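Local coordinates for protein GH62 arabinofuranosidase (Podospora anserina, PDB 4N4B) that probably releases terminal non-reducing alpha-L-arabinofuranosyl groups from xylan by hydrolysis, as an alpha-L-arabinofuranosidase of glycoside hydrolase family 62, at residues V164-F178 with E216-Y228. Residues are numbered along the deposited sequence; the frame is centred on the assembly and turned at random.
Sequences VDMWVICDSASCHLF and EAACVYSLPDGKY. With TRS (2-amino-2-hydroxymethyl-propane-1,3-diol), chain D.
Trp167 lies flat against the backbone of Cys219 and Val220: Cys219 CA sits 3.8 Å from the centroid of its six-membered ring, only 4° off the normal, a CH-pi contact over the face. With CG anti to the backbone N (chi1 -179°), the indole reaches across to the other strand, and its NE1 donates to Val220 O at 2.8 Å, in the carbonyl plane on a lone pair, though bent at hydrogen (132°) and with the oxygen somewhat out of the ring plane. The far edge of the indole turns toward the face of Tyr221 in an offset edge-to-face pair, centroids 5.3 Å apart; Tyr221 OH itself bonds Ile288 N. Replacing Trp167 by alanine is likely to leave Val220 O without this donor and open a gap beside Cys219 and Tyr221. Strands 164-170 and 216-222 are the innermost strands of successive blades of the five-bladed beta-propeller of this family, running nearly parallel without direct backbone bonding. Farther out, Val220 forks: CG2 stands over the centre of the Phe178 ring, while CG1 meets Ile169 CG2 at 3.9 Å. Toward the propeller axis, Ala217 N reaches Asp165 OD2 at 2.9 Å on its anti side. Asp165 OD2 also accepts from O2 of a Tris molecule, probably from the crystallisation liquor, and Asp165 OD1 takes Tris O3; Glu216 OE2, salt-bridged to Arg241, receives the Tris amine weakly.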
loop_
_atom_site.group_PDB
_atom_site.type_symbol
_atom_site.label_atom_id
_atom_site.label_comp_id
_atom_site.label_asym_id
_atom_site.label_seq_id
_atom_site.Cartn_x
_atom_site.Cartn_y
_atom_site.Cartn_z
ATOM N N VAL A 164 0.155 10.477 -5.656
ATOM C CA VAL A 164 -0.414 9.531 -4.705
ATOM C C VAL A 164 0.507 8.350 -4.451
ATOM O O VAL A 164 1.383 8.066 -5.172
ATOM C CB VAL A 164 -1.802 8.999 -5.173
ATOM C CG1 VAL A 164 -2.766 10.153 -5.362
ATOM C CG2 VAL A 164 -1.681 8.163 -6.447
ATOM N N ASP A 165 0.221 7.690 -3.346
ATOM C CA ASP A 165 0.662 6.357 -3.041
ATOM C C ASP A 165 2.185 6.176 -2.892
ATOM O O ASP A 165 2.818 5.557 -3.652
ATOM C CB ASP A 165 -0.008 5.363 -3.999
ATOM C CG ASP A 165 -1.544 5.388 -3.887
ATOM O OD1 ASP A 165 -2.006 5.945 -2.929
ATOM O OD2 ASP A 165 -2.192 4.841 -4.716
ATOM N N MET A 166 2.663 6.741 -1.796
ATOM C CA MET A 166 4.062 6.857 -1.453
ATOM C C MET A 166 4.592 5.586 -0.793
ATOM O O MET A 166 4.006 5.061 0.062
ATOM C CB MET A 166 4.278 8.072 -0.542
ATOM C CG MET A 166 3.515 9.303 -0.955
ATOM S SD MET A 166 4.055 9.891 -2.601
ATOM C CE MET A 166 2.864 11.258 -2.870
ATOM N N TRP A 167 5.737 5.143 -1.256
ATOM C CA TRP A 167 6.273 3.856 -0.796
ATOM C C TRP A 167 7.785 3.924 -0.653
ATOM O O TRP A 167 8.462 4.200 -1.649
ATOM C CB TRP A 167 5.901 2.718 -1.796
ATOM C CG TRP A 167 6.385 1.425 -1.366
ATOM C CD1 TRP A 167 7.657 0.852 -1.545
ATOM C CD2 TRP A 167 5.612 0.419 -0.694
ATOM N NE1 TRP A 167 7.672 -0.395 -0.985
ATOM C CE2 TRP A 167 6.440 -0.717 -0.456
ATOM C CE3 TRP A 167 4.303 0.363 -0.225
ATOM C CZ2 TRP A 167 6.013 -1.848 0.147
ATOM C CZ3 TRP A 167 3.874 -0.795 0.420
ATOM C CH2 TRP A 167 4.708 -1.840 0.623
ATOM N N VAL A 168 8.322 3.631 0.520
ATOM C CA VAL A 168 9.795 3.542 0.737
ATOM C C VAL A 168 10.183 2.115 0.828
ATOM O O VAL A 168 9.554 1.246 1.439
ATOM C CB VAL A 168 10.146 4.256 2.034
ATOM C CG1 VAL A 168 11.615 4.016 2.456
ATOM C CG2 VAL A 168 9.872 5.781 1.961
ATOM N N ILE A 169 11.353 1.842 0.235
ATOM C CA ILE A 169 12.079 0.583 0.439
ATOM C C ILE A 169 13.594 0.929 0.400
ATOM O O ILE A 169 14.032 1.639 -0.457
ATOM C CB ILE A 169 11.761 -0.519 -0.576
ATOM C CG1 ILE A 169 12.581 -1.791 -0.327
ATOM C CG2 ILE A 169 11.845 -0.064 -2.011
ATOM C CD1 ILE A 169 12.179 -2.981 -1.165
ATOM N N CYS A 170 14.318 0.362 1.401
ATOM C CA CYS A 170 15.803 0.536 1.450
ATOM C C CYS A 170 16.468 -0.768 1.297
ATOM O O CYS A 170 15.959 -1.811 1.617
ATOM C CB CYS A 170 16.188 1.140 2.799
ATOM S SG CYS A 170 15.279 2.616 3.354
ATOM N N ASP A 171 17.706 -0.692 0.782
ATOM C CA ASP A 171 18.644 -1.856 0.930
ATOM C C ASP A 171 19.649 -1.396 1.937
ATOM O O ASP A 171 19.423 -0.534 2.773
ATOM C CB ASP A 171 19.145 -2.289 -0.406
ATOM C CG ASP A 171 20.041 -1.305 -1.058
ATOM O OD1 ASP A 171 20.448 -0.303 -0.511
ATOM O OD2 ASP A 171 20.357 -1.611 -2.248
ATOM N N SER A 172 20.845 -2.042 1.973
ATOM C CA SER A 172 21.739 -1.654 3.061
ATOM C C SER A 172 22.598 -0.408 2.716
ATOM O O SER A 172 23.292 0.111 3.582
ATOM C CB SER A 172 22.679 -2.838 3.447
ATOM O OG SER A 172 23.398 -3.155 2.276
ATOM N N ALA A 173 22.472 0.078 1.491
ATOM C CA ALA A 173 23.078 1.349 1.095
ATOM C C ALA A 173 22.211 2.622 0.840
ATOM O O ALA A 173 22.610 3.752 1.070
ATOM C CB ALA A 173 23.901 1.108 -0.187
ATOM N N SER A 174 20.990 2.340 0.292
ATOM C CA SER A 174 20.185 3.394 -0.264
ATOM C C SER A 174 18.704 3.146 0.066
ATOM O O SER A 174 18.243 2.056 0.233
ATOM C CB SER A 174 20.259 3.490 -1.749
ATOM O OG SER A 174 21.655 3.747 -2.149
ATOM N N CYS A 175 17.989 4.284 0.210
ATOM C CA CYS A 175 16.528 4.263 0.408
ATOM C C CYS A 175 15.864 4.933 -0.753
ATOM O O CYS A 175 16.225 6.045 -1.167
ATOM C CB CYS A 175 16.153 5.003 1.665
ATOM S SG CYS A 175 16.687 4.194 3.198
ATOM N N HIS A 176 14.835 4.262 -1.260
ATOM C CA HIS A 176 14.097 4.672 -2.471
ATOM C C HIS A 176 12.638 5.002 -2.111
ATOM O O HIS A 176 12.056 4.343 -1.213
ATOM C CB HIS A 176 14.086 3.503 -3.455
ATOM C CG HIS A 176 15.464 3.074 -3.888
ATOM N ND1 HIS A 176 16.321 2.227 -3.199
ATOM C CD2 HIS A 176 16.050 3.489 -5.018
ATOM C CE1 HIS A 176 17.445 2.176 -3.974
ATOM N NE2 HIS A 176 17.262 2.859 -5.073
ATOM N N LEU A 177 12.129 5.994 -2.766
ATOM C CA LEU A 177 10.775 6.505 -2.570
ATOM C C LEU A 177 10.071 6.482 -3.892
ATOM O O LEU A 177 10.410 7.221 -4.834
ATOM C CB LEU A 177 10.775 7.897 -2.027
ATOM C CG LEU A 177 9.448 8.699 -1.875
ATOM C CD1 LEU A 177 8.525 7.900 -0.970
ATOM C CD2 LEU A 177 9.694 10.085 -1.409
ATOM N N PHE A 178 9.059 5.633 -3.965
ATOM C CA PHE A 178 8.212 5.408 -5.131
ATOM C C PHE A 178 6.916 6.186 -5.012
ATOM O O PHE A 178 6.415 6.380 -3.863
ATOM C CB PHE A 178 7.895 3.980 -5.351
ATOM C CG PHE A 178 9.055 3.139 -5.754
ATOM C CD1 PHE A 178 9.945 2.626 -4.842
ATOM C CD2 PHE A 178 9.207 2.804 -7.112
ATOM C CE1 PHE A 178 10.988 1.763 -5.318
ATOM C CE2 PHE A 178 10.249 1.979 -7.538
ATOM C CZ PHE A 178 11.154 1.538 -6.634
ATOM N N GLU A 216 -1.835 3.076 -9.799
ATOM C CA GLU A 216 -1.511 3.550 -8.426
ATOM C C GLU A 216 -1.243 2.347 -7.603
ATOM O O GLU A 216 -1.074 1.238 -7.997
ATOM C CB GLU A 216 -2.595 4.489 -7.919
ATOM C CG GLU A 216 -3.878 3.827 -7.593
ATOM C CD GLU A 216 -5.046 4.763 -7.365
ATOM O OE1 GLU A 216 -4.922 5.990 -7.410
ATOM O OE2 GLU A 216 -6.154 4.259 -7.048
ATOM N N ALA A 217 -1.072 2.658 -6.291
ATOM C CA ALA A 217 -0.996 1.645 -5.205
ATOM C C ALA A 217 0.173 0.709 -5.323
ATOM O O ALA A 217 0.062 -0.513 -5.214
ATOM C CB ALA A 217 -2.311 0.936 -5.113
ATOM N N ALA A 218 1.352 1.237 -5.668
ATOM C CA ALA A 218 2.546 0.395 -5.778
ATOM C C ALA A 218 2.924 -0.212 -4.431
ATOM O O ALA A 218 2.775 0.425 -3.366
ATOM C CB ALA A 218 3.682 1.179 -6.362
ATOM N N CYS A 219 3.460 -1.425 -4.517
ATOM C CA CYS A 219 4.231 -2.072 -3.460
ATOM C C CYS A 219 5.569 -2.552 -4.010
ATOM O O CYS A 219 5.583 -3.076 -5.124
ATOM C CB CYS A 219 3.563 -3.288 -2.824
ATOM S SG CYS A 219 1.854 -3.081 -2.215
ATOM N N VAL A 220 6.647 -2.311 -3.293
ATOM C CA VAL A 220 8.005 -2.855 -3.674
ATOM C C VAL A 220 8.532 -3.617 -2.461
ATOM O O VAL A 220 8.715 -2.994 -1.414
ATOM C CB VAL A 220 8.937 -1.751 -4.156
ATOM C CG1 VAL A 220 10.192 -2.424 -4.690
ATOM C CG2 VAL A 220 8.196 -0.888 -5.222
ATOM N N TYR A 221 8.760 -4.901 -2.646
ATOM C CA TYR A 221 9.223 -5.769 -1.577
ATOM C C TYR A 221 10.558 -6.418 -1.923
ATOM O O TYR A 221 10.827 -6.661 -3.085
ATOM C CB TYR A 221 8.213 -6.853 -1.327
ATOM C CG TYR A 221 6.861 -6.418 -0.835
ATOM C CD1 TYR A 221 6.768 -5.901 0.410
ATOM C CD2 TYR A 221 5.745 -6.504 -1.640
ATOM C CE1 TYR A 221 5.588 -5.453 0.942
ATOM C CE2 TYR A 221 4.489 -6.069 -1.111
ATOM C CZ TYR A 221 4.437 -5.574 0.162
ATOM O OH TYR A 221 3.232 -5.156 0.706
ATOM N N SER A 222 11.291 -6.733 -0.890
ATOM C CA SER A 222 12.451 -7.605 -1.050
ATOM C C SER A 222 12.077 -9.026 -0.728
ATOM O O SER A 222 11.152 -9.360 0.000
ATOM C CB SER A 222 13.600 -7.158 -0.163
ATOM O OG SER A 222 13.347 -7.249 1.208
ATOM N N LEU A 223 12.835 -9.953 -1.415
ATOM C CA LEU A 223 12.620 -11.391 -1.331
ATOM C C LEU A 223 13.822 -12.051 -0.664
ATOM O O LEU A 223 14.931 -11.518 -0.772
ATOM C CB LEU A 223 12.380 -11.953 -2.692
ATOM C CG LEU A 223 11.157 -11.373 -3.525
ATOM C CD1 LEU A 223 11.239 -11.807 -4.966
ATOM C CD2 LEU A 223 9.924 -11.906 -2.864
ATOM N N PRO A 224 13.630 -13.155 -0.010
ATOM C CA PRO A 224 14.798 -13.843 0.655
ATOM C C PRO A 224 15.883 -14.208 -0.355
ATOM O O PRO A 224 17.071 -14.243 0.141
ATOM C CB PRO A 224 14.163 -15.102 1.262
ATOM C CG PRO A 224 12.642 -14.794 1.315
ATOM C CD PRO A 224 12.377 -13.858 0.234
ATOM N N ASP A 225 15.650 -14.436 -1.620
ATOM C CA ASP A 225 16.729 -14.681 -2.553
ATOM C C ASP A 225 17.466 -13.478 -3.047
ATOM O O ASP A 225 18.373 -13.576 -3.870
ATOM C CB ASP A 225 16.234 -15.537 -3.719
ATOM C CG ASP A 225 15.284 -14.740 -4.663
ATOM O OD1 ASP A 225 14.946 -13.592 -4.418
ATOM O OD2 ASP A 225 15.023 -15.247 -5.742
ATOM N N GLY A 226 17.166 -12.257 -2.568
ATOM C CA GLY A 226 17.818 -11.000 -2.877
ATOM C C GLY A 226 17.224 -10.254 -4.105
ATOM O O GLY A 226 17.783 -9.231 -4.531
ATOM N N LYS A 227 16.171 -10.822 -4.666
ATOM C CA LYS A 227 15.458 -10.088 -5.712
ATOM C C LYS A 227 14.296 -9.250 -5.075
ATOM O O LYS A 227 14.111 -9.252 -3.868
ATOM C CB LYS A 227 14.959 -11.086 -6.644
ATOM C CG LYS A 227 16.136 -11.722 -7.483
ATOM C CD LYS A 227 15.585 -12.809 -8.367
ATOM C CE LYS A 227 16.719 -13.756 -8.854
ATOM N NZ LYS A 227 17.987 -13.074 -9.285
ATOM N N TYR A 228 13.617 -8.549 -5.970
ATOM C CA TYR A 228 12.577 -7.561 -5.579
ATOM C C TYR A 228 11.342 -7.901 -6.355
ATOM O O TYR A 228 11.332 -8.336 -7.514
ATOM C CB TYR A 228 13.044 -6.180 -5.842
ATOM C CG TYR A 228 14.241 -5.849 -4.965
ATOM C CD1 TYR A 228 14.143 -5.453 -3.648
ATOM C CD2 TYR A 228 15.518 -6.071 -5.493
ATOM C CE1 TYR A 228 15.305 -5.221 -2.872
ATOM C CE2 TYR A 228 16.624 -5.875 -4.734
ATOM C CZ TYR A 228 16.513 -5.453 -3.471
ATOM O OH TYR A 228 17.621 -5.175 -2.629
HETATM C C TRS D . -5.949 6.425 -3.268
HETATM C C1 TRS D . -6.683 7.086 -2.114
HETATM C C2 TRS D . -5.158 5.130 -2.919
HETATM C C3 TRS D . -5.012 7.444 -3.985
HETATM N N TRS D . -6.902 5.931 -4.358
HETATM O O1 TRS D . -7.647 6.118 -1.456
HETATM O O2 TRS D . -4.683 4.411 -4.083
HETATM O O3 TRS D . -4.048 7.784 -3.000
HETATM O O HOH W 1 2.293 4.021 -6.006
HETATM O O HOH W 2 2.236 3.006 -2.679
HETATM O O HOH W 3 19.590 -3.910 -3.575
#